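Local coordinates for protein thymine dioxygenase (Neurospora crassa, PDB 5C3Q) that probably oxidises the methyl group of thymine as a 2-oxoglutarate-dependent, non-haem iron dioxygenase of the double-stranded beta-helix fold, at residues L191-Y196 / Y289-F294; H216-S221 / T271-V276; G220-L225 / D258-W263. One frame throughout, in Å; residues are numbered along the deposited sequence.

Contact 1: residues L191-Y196 / Y289-F294; sequences LRLLHY and YSIAYF. With TDR (thymine), chain G; AKG (2-oxoglutaric acid), chain F; EDO (1,2-ethanediol), chain I.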
loop_
_atom_site.group_PDB
_atom_site.type_symbol
_atom_site.label_atom_id
_atom_site.label_comp_id
_atom_site.label_asym_id
_atom_site.label_seq_id
_atom_site.Cartn_x
_atom_site.Cartn_y
_atom_site.Cartn_z
ATOM N N LEU A 191 6.453 3.555 -5.289
ATOM C CA LEU A 191 6.405 2.143 -5.638
ATOM C C LEU A 191 7.308 1.393 -4.663
ATOM O O LEU A 191 8.534 1.506 -4.733
ATOM C CB LEU A 191 6.858 1.954 -7.090
ATOM C CG LEU A 191 7.108 0.555 -7.648
ATOM C CD1 LEU A 191 5.866 -0.311 -7.547
ATOM C CD2 LEU A 191 7.567 0.663 -9.095
ATOM N N ARG A 192 6.694 0.656 -3.739
ATOM C CA ARG A 192 7.431 -0.115 -2.741
ATOM C C ARG A 192 7.470 -1.600 -3.106
ATOM O O ARG A 192 6.455 -2.300 -3.025
ATOM C CB ARG A 192 6.810 0.065 -1.355
ATOM C CG ARG A 192 7.531 -0.695 -0.251
ATOM C CD ARG A 192 6.805 -0.607 1.078
ATOM N NE ARG A 192 7.384 0.395 1.965
ATOM C CZ ARG A 192 7.000 0.613 3.221
ATOM N NH1 ARG A 192 6.011 -0.093 3.765
ATOM N NH2 ARG A 192 7.610 1.550 3.938
ATOM N N LEU A 193 8.648 -2.064 -3.509
ATOM C CA LEU A 193 8.907 -3.483 -3.713
ATOM C C LEU A 193 9.208 -4.103 -2.354
ATOM O O LEU A 193 10.010 -3.559 -1.594
ATOM C CB LEU A 193 10.107 -3.681 -4.646
ATOM C CG LEU A 193 10.056 -2.945 -5.988
ATOM C CD1 LEU A 193 11.292 -3.278 -6.802
ATOM C CD2 LEU A 193 8.796 -3.293 -6.768
ATOM N N LEU A 194 8.562 -5.228 -2.053
ATOM C CA LEU A 194 8.733 -5.909 -0.770
ATOM C C LEU A 194 9.156 -7.358 -0.955
ATOM O O LEU A 194 8.613 -8.080 -1.792
ATOM C CB LEU A 194 7.437 -5.868 0.038
ATOM C CG LEU A 194 7.095 -4.518 0.673
ATOM C CD1 LEU A 194 5.592 -4.367 0.881
ATOM C CD2 LEU A 194 7.846 -4.352 1.984
ATOM N N HIS A 195 10.127 -7.772 -0.150
ATOM C CA HIS A 195 10.544 -9.157 -0.081
ATOM C C HIS A 195 10.601 -9.575 1.384
ATOM O O HIS A 195 11.307 -8.967 2.187
ATOM C CB HIS A 195 11.903 -9.338 -0.761
ATOM C CG HIS A 195 12.540 -10.664 -0.496
ATOM N ND1 HIS A 195 13.813 -10.786 0.014
ATOM C CD2 HIS A 195 12.076 -11.926 -0.659
ATOM C CE1 HIS A 195 14.111 -12.065 0.147
ATOM N NE2 HIS A 195 13.073 -12.777 -0.253
ATOM N N TYR A 196 9.825 -10.597 1.725
ATOM C CA TYR A 196 9.830 -11.163 3.064
ATOM C C TYR A 196 10.578 -12.491 2.975
ATOM O O TYR A 196 10.037 -13.462 2.455
ATOM C CB TYR A 196 8.398 -11.383 3.558
ATOM C CG TYR A 196 7.538 -10.135 3.582
ATOM C CD1 TYR A 196 6.804 -9.743 2.465
ATOM C CD2 TYR A 196 7.453 -9.351 4.726
ATOM C CE1 TYR A 196 6.017 -8.596 2.489
ATOM C CE2 TYR A 196 6.664 -8.213 4.762
ATOM C CZ TYR A 196 5.948 -7.839 3.642
ATOM O OH TYR A 196 5.166 -6.708 3.690
ATOM N N TYR A 289 6.668 -12.303 -1.728
ATOM C CA TYR A 289 6.853 -11.065 -2.472
ATOM C C TYR A 289 5.541 -10.324 -2.562
ATOM O O TYR A 289 4.495 -10.914 -2.846
ATOM C CB TYR A 289 7.357 -11.341 -3.885
ATOM C CG TYR A 289 8.733 -11.932 -3.912
ATOM C CD1 TYR A 289 9.857 -11.118 -3.881
ATOM C CD2 TYR A 289 8.915 -13.309 -3.952
ATOM C CE1 TYR A 289 11.131 -11.657 -3.893
ATOM C CE2 TYR A 289 10.184 -13.863 -3.967
ATOM C CZ TYR A 289 11.288 -13.032 -3.937
ATOM O OH TYR A 289 12.548 -13.573 -3.948
ATOM N N SER A 290 5.602 -9.025 -2.315
ATOM C CA SER A 290 4.486 -8.147 -2.608
ATOM C C SER A 290 5.012 -6.824 -3.135
ATOM O O SER A 290 6.209 -6.515 -3.026
ATOM C CB SER A 290 3.611 -7.933 -1.367
ATOM O OG SER A 290 4.315 -7.246 -0.350
ATOM N N ILE A 291 4.107 -6.061 -3.733
ATOM C CA ILE A 291 4.410 -4.736 -4.222
ATOM C C ILE A 291 3.303 -3.809 -3.737
ATOM O O ILE A 291 2.124 -4.006 -4.065
ATOM C CB ILE A 291 4.499 -4.704 -5.762
ATOM C CG1 ILE A 291 5.542 -5.716 -6.254
ATOM C CG2 ILE A 291 4.833 -3.295 -6.240
ATOM C CD1 ILE A 291 5.651 -5.832 -7.760
ATOM N N ALA A 292 3.684 -2.815 -2.942
ATOM C CA ALA A 292 2.762 -1.783 -2.494
ATOM C C ALA A 292 3.024 -0.509 -3.277
ATOM O O ALA A 292 4.105 0.082 -3.178
ATOM C CB ALA A 292 2.923 -1.530 -1.007
ATOM N N TYR A 293 2.037 -0.087 -4.061
ATOM C CA TYR A 293 2.112 1.187 -4.749
ATOM C C TYR A 293 1.298 2.220 -3.966
ATOM O O TYR A 293 0.062 2.248 -4.028
ATOM C CB TYR A 293 1.623 1.045 -6.190
ATOM C CG TYR A 293 1.839 2.273 -7.040
ATOM C CD1 TYR A 293 3.042 2.480 -7.704
ATOM C CD2 TYR A 293 0.836 3.221 -7.188
ATOM C CE1 TYR A 293 3.242 3.601 -8.491
ATOM C CE2 TYR A 293 1.022 4.346 -7.975
ATOM C CZ TYR A 293 2.229 4.531 -8.626
ATOM O OH TYR A 293 2.425 5.646 -9.409
ATOM N N PHE A 294 2.005 3.053 -3.208
ATOM C CA PHE A 294 1.369 4.083 -2.390
ATOM C C PHE A 294 0.992 5.262 -3.272
ATOM O O PHE A 294 1.865 5.918 -3.853
ATOM C CB PHE A 294 2.317 4.564 -1.288
ATOM C CG PHE A 294 2.749 3.482 -0.341
ATOM C CD1 PHE A 294 1.811 2.787 0.404
ATOM C CD2 PHE A 294 4.089 3.170 -0.184
ATOM C CE1 PHE A 294 2.202 1.795 1.288
ATOM C CE2 PHE A 294 4.487 2.182 0.697
ATOM C CZ PHE A 294 3.543 1.492 1.434
HETATM N N1 TDR G . 5.518 4.632 3.130
HETATM C C2 TDR G . 4.728 5.529 2.318
HETATM O O2 TDR G . 5.279 6.293 1.549
HETATM N N3 TDR G . 3.288 5.514 2.420
HETATM C C4 TDR G . 2.632 4.616 3.316
HETATM O O4 TDR G . 1.415 4.629 3.374
HETATM C C5 TDR G . 3.428 3.701 4.150
HETATM C CM5 TDR G . 2.798 2.741 5.109
HETATM C C6 TDR G . 4.889 3.731 4.039
HETATM C C1 AKG F . 2.808 -1.888 3.356
HETATM O O1 AKG F . 2.341 -0.795 3.772
HETATM O O2 AKG F . 3.947 -1.964 2.852
HETATM C C2 AKG F . 2.002 -3.114 3.476
HETATM O O5 AKG F . 0.953 -3.093 4.114
HETATM C C3 AKG F . 2.479 -4.392 2.812
HETATM C C4 AKG F . 1.422 -5.488 2.920
HETATM C C5 AKG F . 1.843 -6.742 2.191
HETATM O O3 AKG F . 0.943 -7.512 1.793
HETATM O O4 AKG F . 3.056 -6.988 2.014
HETATM C C1 EDO I . 11.534 3.021 4.237
HETATM O O1 EDO I . 10.346 2.346 3.814
HETATM C C2 EDO I . 11.952 2.540 5.619
HETATM O O2 EDO I . 11.313 3.306 6.644
HETATM O O HOH W 1 14.137 -14.975 -1.455
#

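Contact 2: residues H216-S221 / T271-V276; sequences HTDYGS and TVHRVV. With NI (nickel (II) ion), chain E; TDR (thymine), chain G; AKG (2-oxoglutaric acid), chain F; EDO (1,2-ethanediol), chain H.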
loop_
_atom_site.group_PDB
_atom_site.type_symbol
_atom_site.label_atom_id
_atom_site.label_comp_id
_atom_site.label_asym_id
_atom_site.label_seq_id
_atom_site.Cartn_x
_atom_site.Cartn_y
_atom_site.Cartn_z
ATOM N N HIS A 216 -0.339 -1.226 11.010
ATOM C CA HIS A 216 -0.270 0.182 10.663
ATOM C C HIS A 216 -1.449 0.566 9.787
ATOM O O HIS A 216 -2.198 -0.301 9.324
ATOM C CB HIS A 216 1.017 0.452 9.887
ATOM C CG HIS A 216 1.071 -0.269 8.584
ATOM N ND1 HIS A 216 1.276 -1.629 8.499
ATOM C CD2 HIS A 216 0.896 0.166 7.317
ATOM C CE1 HIS A 216 1.247 -1.996 7.233
ATOM N NE2 HIS A 216 1.016 -0.929 6.497
ATOM N N THR A 217 -1.607 1.867 9.577
ATOM C CA THR A 217 -2.450 2.392 8.513
ATOM C C THR A 217 -1.542 3.012 7.455
ATOM O O THR A 217 -0.446 3.503 7.772
ATOM C CB THR A 217 -3.435 3.457 9.032
ATOM O OG1 THR A 217 -2.718 4.507 9.691
ATOM C CG2 THR A 217 -4.439 2.848 10.005
ATOM N N ASP A 218 -1.983 2.973 6.200
ATOM C CA ASP A 218 -1.272 3.646 5.115
ATOM C C ASP A 218 -1.574 5.140 5.172
ATOM O O ASP A 218 -2.592 5.549 5.737
ATOM C CB ASP A 218 -1.664 3.063 3.752
ATOM C CG ASP A 218 -1.134 1.646 3.533
ATOM O OD1 ASP A 218 -0.365 1.117 4.366
ATOM O OD2 ASP A 218 -1.487 1.050 2.499
ATOM N N TYR A 219 -0.699 5.949 4.575
ATOM C CA TYR A 219 -0.715 7.401 4.785
ATOM C C TYR A 219 -1.497 8.204 3.746
ATOM O O TYR A 219 -2.040 9.267 4.071
ATOM C CB TYR A 219 0.716 7.961 4.797
ATOM C CG TYR A 219 1.709 7.250 5.686
ATOM C CD1 TYR A 219 1.317 6.628 6.872
ATOM C CD2 TYR A 219 3.062 7.235 5.356
ATOM C CE1 TYR A 219 2.240 5.990 7.681
ATOM C CE2 TYR A 219 3.990 6.601 6.162
ATOM C CZ TYR A 219 3.576 5.982 7.320
ATOM O OH TYR A 219 4.502 5.355 8.121
ATOM N N GLY A 220 -1.528 7.715 2.505
ATOM C CA GLY A 220 -1.934 8.526 1.347
ATOM C C GLY A 220 -3.401 8.450 0.954
ATOM O O GLY A 220 -4.284 8.355 1.811
ATOM N N SER A 221 -3.657 8.509 -0.352
ATOM C CA SER A 221 -5.020 8.452 -0.878
ATOM C C SER A 221 -5.481 6.997 -0.939
ATOM O O SER A 221 -6.424 6.608 -0.243
ATOM C CB SER A 221 -5.101 9.108 -2.260
ATOM O OG SER A 221 -4.094 8.606 -3.133
ATOM N N THR A 271 -8.006 1.494 7.152
ATOM C CA THR A 271 -8.116 0.353 8.061
ATOM C C THR A 271 -6.754 -0.233 8.397
ATOM O O THR A 271 -5.868 -0.315 7.538
ATOM C CB THR A 271 -9.026 -0.721 7.438
ATOM O OG1 THR A 271 -10.287 -0.119 7.122
ATOM C CG2 THR A 271 -9.260 -1.895 8.379
ATOM N N VAL A 272 -6.608 -0.644 9.654
ATOM C CA VAL A 272 -5.364 -1.196 10.166
ATOM C C VAL A 272 -5.140 -2.566 9.537
ATOM O O VAL A 272 -6.069 -3.370 9.436
ATOM C CB VAL A 272 -5.394 -1.312 11.707
ATOM C CG1 VAL A 272 -4.141 -2.000 12.243
ATOM C CG2 VAL A 272 -5.544 0.069 12.345
ATOM N N HIS A 273 -3.905 -2.814 9.108
ATOM C CA HIS A 273 -3.524 -4.090 8.526
ATOM C C HIS A 273 -2.075 -4.432 8.866
ATOM O O HIS A 273 -1.311 -3.580 9.315
ATOM C CB HIS A 273 -3.742 -4.075 7.009
ATOM C CG HIS A 273 -3.110 -2.912 6.319
ATOM N ND1 HIS A 273 -3.561 -1.617 6.473
ATOM C CD2 HIS A 273 -2.056 -2.845 5.475
ATOM C CE1 HIS A 273 -2.810 -0.805 5.753
ATOM N NE2 HIS A 273 -1.890 -1.525 5.140
ATOM N N ARG A 274 -1.715 -5.695 8.656
ATOM C CA ARG A 274 -0.399 -6.207 9.015
ATOM C C ARG A 274 -0.094 -7.431 8.165
ATOM O O ARG A 274 -0.959 -7.911 7.430
ATOM C CB ARG A 274 -0.353 -6.578 10.501
ATOM C CG ARG A 274 -1.147 -7.825 10.863
ATOM C CD ARG A 274 -1.257 -8.021 12.363
ATOM N NE ARG A 274 -1.943 -9.270 12.685
ATOM C CZ ARG A 274 -2.050 -9.789 13.906
ATOM N NH1 ARG A 274 -1.517 -9.176 14.956
ATOM N NH2 ARG A 274 -2.688 -10.939 14.075
ATOM N N VAL A 275 1.135 -7.928 8.268
ATOM C CA VAL A 275 1.499 -9.201 7.655
ATOM C C VAL A 275 2.120 -10.097 8.724
ATOM O O VAL A 275 3.089 -9.711 9.376
ATOM C CB VAL A 275 2.476 -9.040 6.474
ATOM C CG1 VAL A 275 2.696 -10.380 5.780
ATOM C CG2 VAL A 275 1.947 -8.028 5.470
ATOM N N VAL A 276 1.547 -11.286 8.890
ATOM C CA VAL A 276 2.019 -12.259 9.873
ATOM C C VAL A 276 2.381 -13.553 9.153
ATOM O O VAL A 276 2.479 -13.577 7.926
ATOM C CB VAL A 276 0.965 -12.512 10.980
ATOM C CG1 VAL A 276 0.722 -11.236 11.772
ATOM C CG2 VAL A 276 -0.346 -13.038 10.401
HETATM NI NI NI E . 0.188 -1.025 4.448
HETATM N N1 TDR G . 5.518 4.632 3.130
HETATM C C2 TDR G . 4.728 5.529 2.318
HETATM O O2 TDR G . 5.279 6.293 1.549
HETATM N N3 TDR G . 3.288 5.514 2.420
HETATM C C4 TDR G . 2.632 4.616 3.316
HETATM O O4 TDR G . 1.415 4.629 3.374
HETATM C C5 TDR G . 3.428 3.701 4.150
HETATM C CM5 TDR G . 2.798 2.741 5.109
HETATM C C6 TDR G . 4.889 3.731 4.039
HETATM C C1 AKG F . 2.808 -1.888 3.356
HETATM O O1 AKG F . 2.341 -0.795 3.772
HETATM O O2 AKG F . 3.947 -1.964 2.852
HETATM C C2 AKG F . 2.002 -3.114 3.476
HETATM O O5 AKG F . 0.953 -3.093 4.114
HETATM C C3 AKG F . 2.479 -4.392 2.812
HETATM C C4 AKG F . 1.422 -5.488 2.920
HETATM C C5 AKG F . 1.843 -6.742 2.191
HETATM O O3 AKG F . 0.943 -7.512 1.793
HETATM O O4 AKG F . 3.056 -6.988 2.014
HETATM C C1 EDO H . -13.251 -1.462 9.249
HETATM O O1 EDO H . -13.522 -1.690 10.637
HETATM C C2 EDO H . -13.124 0.038 9.013
HETATM O O2 EDO H . -11.815 0.493 9.385
HETATM O O HOH W 2 -4.627 1.950 5.795
HETATM O O HOH W 3 -0.445 -1.243 2.344
#

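Contact 3: residues G220-L225 / D258-W263; sequences GSITLL and DLLARW. With AKG (2-oxoglutaric acid), chain F; EDO (1,2-ethanediol), chain K.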
loop_
_atom_site.group_PDB
_atom_site.type_symbol
_atom_site.label_atom_id
_atom_site.label_comp_id
_atom_site.label_asym_id
_atom_site.label_seq_id
_atom_site.Cartn_x
_atom_site.Cartn_y
_atom_site.Cartn_z
ATOM N N GLY A 220 -1.528 7.715 2.505
ATOM C CA GLY A 220 -1.934 8.526 1.347
ATOM C C GLY A 220 -3.401 8.450 0.954
ATOM O O GLY A 220 -4.284 8.355 1.811
ATOM N N SER A 221 -3.657 8.509 -0.352
ATOM C CA SER A 221 -5.020 8.452 -0.878
ATOM C C SER A 221 -5.481 6.997 -0.939
ATOM O O SER A 221 -6.424 6.608 -0.243
ATOM C CB SER A 221 -5.101 9.108 -2.260
ATOM O OG SER A 221 -4.094 8.606 -3.133
ATOM N N ILE A 222 -4.814 6.207 -1.779
ATOM C CA ILE A 222 -5.020 4.760 -1.827
ATOM C C ILE A 222 -3.687 4.020 -1.970
ATOM O O ILE A 222 -2.653 4.608 -2.320
ATOM C CB ILE A 222 -5.974 4.316 -2.976
ATOM C CG1 ILE A 222 -5.350 4.568 -4.352
ATOM C CG2 ILE A 222 -7.329 5.013 -2.866
ATOM C CD1 ILE A 222 -6.179 4.046 -5.513
ATOM N N THR A 223 -3.722 2.724 -1.693
ATOM C CA THR A 223 -2.589 1.861 -1.933
ATOM C C THR A 223 -3.050 0.733 -2.833
ATOM O O THR A 223 -4.118 0.159 -2.615
ATOM C CB THR A 223 -2.018 1.282 -0.624
ATOM O OG1 THR A 223 -1.594 2.349 0.224
ATOM C CG2 THR A 223 -0.825 0.356 -0.899
ATOM N N LEU A 224 -2.256 0.449 -3.861
ATOM C CA LEU A 224 -2.496 -0.686 -4.736
ATOM C C LEU A 224 -1.530 -1.761 -4.282
ATOM O O LEU A 224 -0.320 -1.603 -4.435
ATOM C CB LEU A 224 -2.240 -0.312 -6.198
ATOM C CG LEU A 224 -2.950 0.949 -6.692
ATOM C CD1 LEU A 224 -2.462 1.332 -8.079
ATOM C CD2 LEU A 224 -4.458 0.760 -6.681
ATOM N N LEU A 225 -2.063 -2.830 -3.700
ATOM C CA LEU A 225 -1.243 -3.910 -3.161
ATOM C C LEU A 225 -1.354 -5.160 -4.017
ATOM O O LEU A 225 -2.416 -5.780 -4.102
ATOM C CB LEU A 225 -1.636 -4.232 -1.715
ATOM C CG LEU A 225 -0.746 -5.316 -1.093
ATOM C CD1 LEU A 225 0.617 -4.757 -0.715
ATOM C CD2 LEU A 225 -1.417 -5.936 0.115
ATOM N N ASP A 258 -4.756 7.234 5.131
ATOM C CA ASP A 258 -5.193 8.201 6.134
ATOM C C ASP A 258 -5.549 9.556 5.555
ATOM O O ASP A 258 -6.450 10.218 6.055
ATOM C CB ASP A 258 -4.138 8.334 7.234
ATOM C CG ASP A 258 -3.985 7.058 8.045
ATOM O OD1 ASP A 258 -4.934 6.236 8.032
ATOM O OD2 ASP A 258 -2.930 6.872 8.693
ATOM N N LEU A 259 -4.858 9.965 4.493
ATOM C CA LEU A 259 -5.136 11.255 3.884
ATOM C C LEU A 259 -6.516 11.240 3.208
ATOM O O LEU A 259 -7.274 12.206 3.319
ATOM C CB LEU A 259 -4.018 11.638 2.900
ATOM C CG LEU A 259 -3.515 13.084 2.796
ATOM C CD1 LEU A 259 -3.591 13.878 4.096
ATOM C CD2 LEU A 259 -2.082 13.073 2.266
ATOM N N LEU A 260 -6.861 10.143 2.535
ATOM C CA LEU A 260 -8.197 10.028 1.926
ATOM C C LEU A 260 -9.294 9.960 2.993
ATOM O O LEU A 260 -10.340 10.577 2.846
ATOM C CB LEU A 260 -8.288 8.822 0.980
ATOM C CG LEU A 260 -9.633 8.606 0.270
ATOM C CD1 LEU A 260 -10.097 9.853 -0.474
ATOM C CD2 LEU A 260 -9.539 7.433 -0.693
ATOM N N ALA A 261 -9.045 9.221 4.068
ATOM C CA ALA A 261 -9.972 9.175 5.202
ATOM C C ALA A 261 -10.301 10.588 5.672
ATOM O O ALA A 261 -11.464 10.973 5.778
ATOM C CB ALA A 261 -9.369 8.368 6.343
ATOM N N ARG A 262 -9.248 11.358 5.917
ATOM C CA ARG A 262 -9.363 12.744 6.356
ATOM C C ARG A 262 -10.026 13.641 5.296
ATOM O O ARG A 262 -10.904 14.439 5.604
ATOM C CB ARG A 262 -7.965 13.266 6.672
ATOM C CG ARG A 262 -7.928 14.664 7.230
ATOM C CD ARG A 262 -6.510 15.189 7.250
ATOM N NE ARG A 262 -6.497 16.513 7.860
ATOM C CZ ARG A 262 -5.825 16.856 8.955
ATOM N NH1 ARG A 262 -5.042 15.988 9.589
ATOM N NH2 ARG A 262 -5.929 18.104 9.396
ATOM N N TRP A 263 -9.566 13.508 4.056
ATOM C CA TRP A 263 -10.116 14.229 2.893
ATOM C C TRP A 263 -11.630 14.008 2.729
ATOM O O TRP A 263 -12.378 14.930 2.385
ATOM C CB TRP A 263 -9.380 13.731 1.648
ATOM C CG TRP A 263 -9.384 14.613 0.447
ATOM C CD1 TRP A 263 -9.936 15.853 0.318
ATOM C CD2 TRP A 263 -8.738 14.327 -0.793
ATOM N NE1 TRP A 263 -9.697 16.347 -0.944
ATOM C CE2 TRP A 263 -8.960 15.428 -1.645
ATOM C CE3 TRP A 263 -7.998 13.239 -1.272
ATOM C CZ2 TRP A 263 -8.466 15.474 -2.950
ATOM C CZ3 TRP A 263 -7.511 13.286 -2.571
ATOM C CH2 TRP A 263 -7.746 14.396 -3.392
HETATM C C1 AKG F . 2.808 -1.888 3.356
HETATM O O1 AKG F . 2.341 -0.795 3.772
HETATM O O2 AKG F . 3.947 -1.964 2.852
HETATM C C2 AKG F . 2.002 -3.114 3.476
HETATM O O5 AKG F . 0.953 -3.093 4.114
HETATM C C3 AKG F . 2.479 -4.392 2.812
HETATM C C4 AKG F . 1.422 -5.488 2.920
HETATM C C5 AKG F . 1.843 -6.742 2.191
HETATM O O3 AKG F . 0.943 -7.512 1.793
HETATM O O4 AKG F . 3.056 -6.988 2.014
HETATM C C1 EDO K . -3.683 18.812 11.717
HETATM O O1 EDO K . -4.867 19.570 12.010
HETATM C C2 EDO K . -3.870 17.399 12.258
HETATM O O2 EDO K . -3.103 16.433 11.528
#

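Contact 1: residues L191-Y196 / Y289-F294
Arg192 runs out with CG anti to its backbone N (chi1 -179°) and then bends at chi3 (-100°), a turn that lays one face of its guanidinium against the edge of the Phe294 ring. NE is 3.6 Å from CE2 of Phe294, and the two planes stand nearly upright on each other. This leaves the NH groups at the rim for polar partners: NH1 donates to 2-oxoglutarate O2, in its plane, at 2.9 Å, while NE forms a salt bridge with Glu124. A face of the Phe294 ring carries thymine, whose C4 sits 3.4 Å above the ring plane. The small Ala292 lies beside the O2 carboxylate, CB 4.0 Å from O2.

Ser290 turns OG between its backbone N and carbonyl carbon (chi1 65°), into reach of the carboxylate remote from the keto group. OG donates to 2-oxoglutarate O4 at 2.7 Å, and Tyr196 OH donates to the same O4 at 2.7 Å. Arg288 also donates to the cosubstrate, completing the family's Arg-X-Ser pattern.

The strands are antiparallel, with backbone hydrogen bonds pairing Arg192 with Ala292 and Leu194 with Ser290. On the reverse face Leu191, Leu193 and Ile291 are apolar and packed beneath helices 147-173 and 57-71, Leu191 CD1 pressing on Ile291 CG2 at 3.4 Å. The His195/Tyr289 end is polar: His195 bonds Glu121 and a water, and the two rings lie side by side, near parallel but slid apart, CD2 of His195 3.4 Å from CE1 of Tyr289. Positive groups at both ends suit a dicarboxylate, and two hydroxyls grip O4; its orientation is probably set by metal chelation through O1 and O5.

Contact 2: residues H216-S221 / T271-V276
The imidazole rings of His216 and His273 meet obliquely, planes 55° apart, because each turns its NE2 to the same nickel ion, 2.2 Å from either nitrogen. Asp218 OD1 comes in at the edge of the His273 ring, near its plane, with the carboxylate almost perpendicular to that ring, and is the third protein ligand of the nickel. At another edge His273 ND1 donates in the ring plane to Thr271 O at 2.9 Å, which fixes the rotation of the imidazole, as the bond from His216 ND1 to Gly214 does for its partner. Phe47 meets the His273 ring edge-to-face.

2-Oxoglutarate O1 and O5 and a water fill the remaining three sites: this is the His-X-Asp...His facial triad of the family, with nickel probably standing in for iron. Asp218 OD2, not bound to the metal, accepts from that water and is hydrogen-bonded to Thr223 and Asn255.

Thymine C4 lies 3.3 Å above the Tyr219 ring plane, offset toward the rim, and Tyr219 N donates to thymine O4 at 2.8 Å. With an alanine here, thymine would probably lose its aromatic cover on this side and be left freer to tilt.

Backbone bonds join His216 to His273 in both directions, tying strand 273-275 to 213-216, an outer strand of the four-stranded sheet. Beyond them Thr217 CG2 packs on Val272 CG2, and Tyr219 leans on Leu327 and Leu331 of helix 323-332.

Contact 3: residues G220-L225 / D258-W263
Leu260 and Ile222 lie side by side and point the same way, Leu260 CD2 meeting Ile222 CG2 at 3.9 Å. In Leu260 chi1 is near 180°, with CG trans to N, a course that carries the branch over the Ser221 carbonyl and leaves CD2 3.3 Å from Ser221 O. Leu260 CB, nearer the backbone, is itself 3.1 Å from Ser221 O. Ile222 offers CG2 to the helix while its end leads away, and the side chain also touches His162 and Val165 of helix 147-173. Two beta- or gamma-branched aliphatic residues suit a seam in which a helix start rests against a strand start and little water can enter.

Leu259 also points toward the strand segment, but what it touches is backbone: its CB is 3.5 Å from Gly220 O. That oxygen receives two N-H groups from the first turn of helix 258-263, which have no carbonyl one turn earlier within the helix. Leu260 N donates to Gly220 O at 3.2 Å, from above the carbonyl plane, and Leu259 N makes a weaker, more bent bond to the same oxygen. Gly220 is buried, and it gives its carbonyl to the helix start.

Just beyond, Ser221 and Ile222 both face Cys295, a classic beta bulge at the point where strand 222-227 enters the large sheet of the double-stranded beta-helix. Along that strand Leu225 lies on the cosubstrate side, CD2 standing 3.3 Å from 2-oxoglutarate O3.

On the helix, Asp258 turns away from the strand, its carboxylate held by Thr217, Ser270 and a salt bridge to Arg330. Trp263, at the end of the helical segment, starts toward the strand segment, but its ring packs edge-to-face with Phe180 and Phe183.

In the fold
Contacts 1 and 2 line the active site, and contact 3 borders it. Contacts 2 and 3 have centres about 10 Å apart and share Gly220 and Ser221. Contacts 1 and 3 are about 16 Å apart between centres but both reach the same sheet through neighbouring strands 284-295 and 222-227, Tyr293 N lying 2.8 Å from Leu224 O, a probable hydrogen bond. Contact 1 supplies both ends of the 2-oxoglutarate pocket, contact 2 the metal that its keto end chelates, and contact 3 Leu225 beside the carboxylate remote from the metal. Thymine is sandwiched between Phe294 of contact 1 and Tyr219 of contact 2, its methyl group turned toward the metal side.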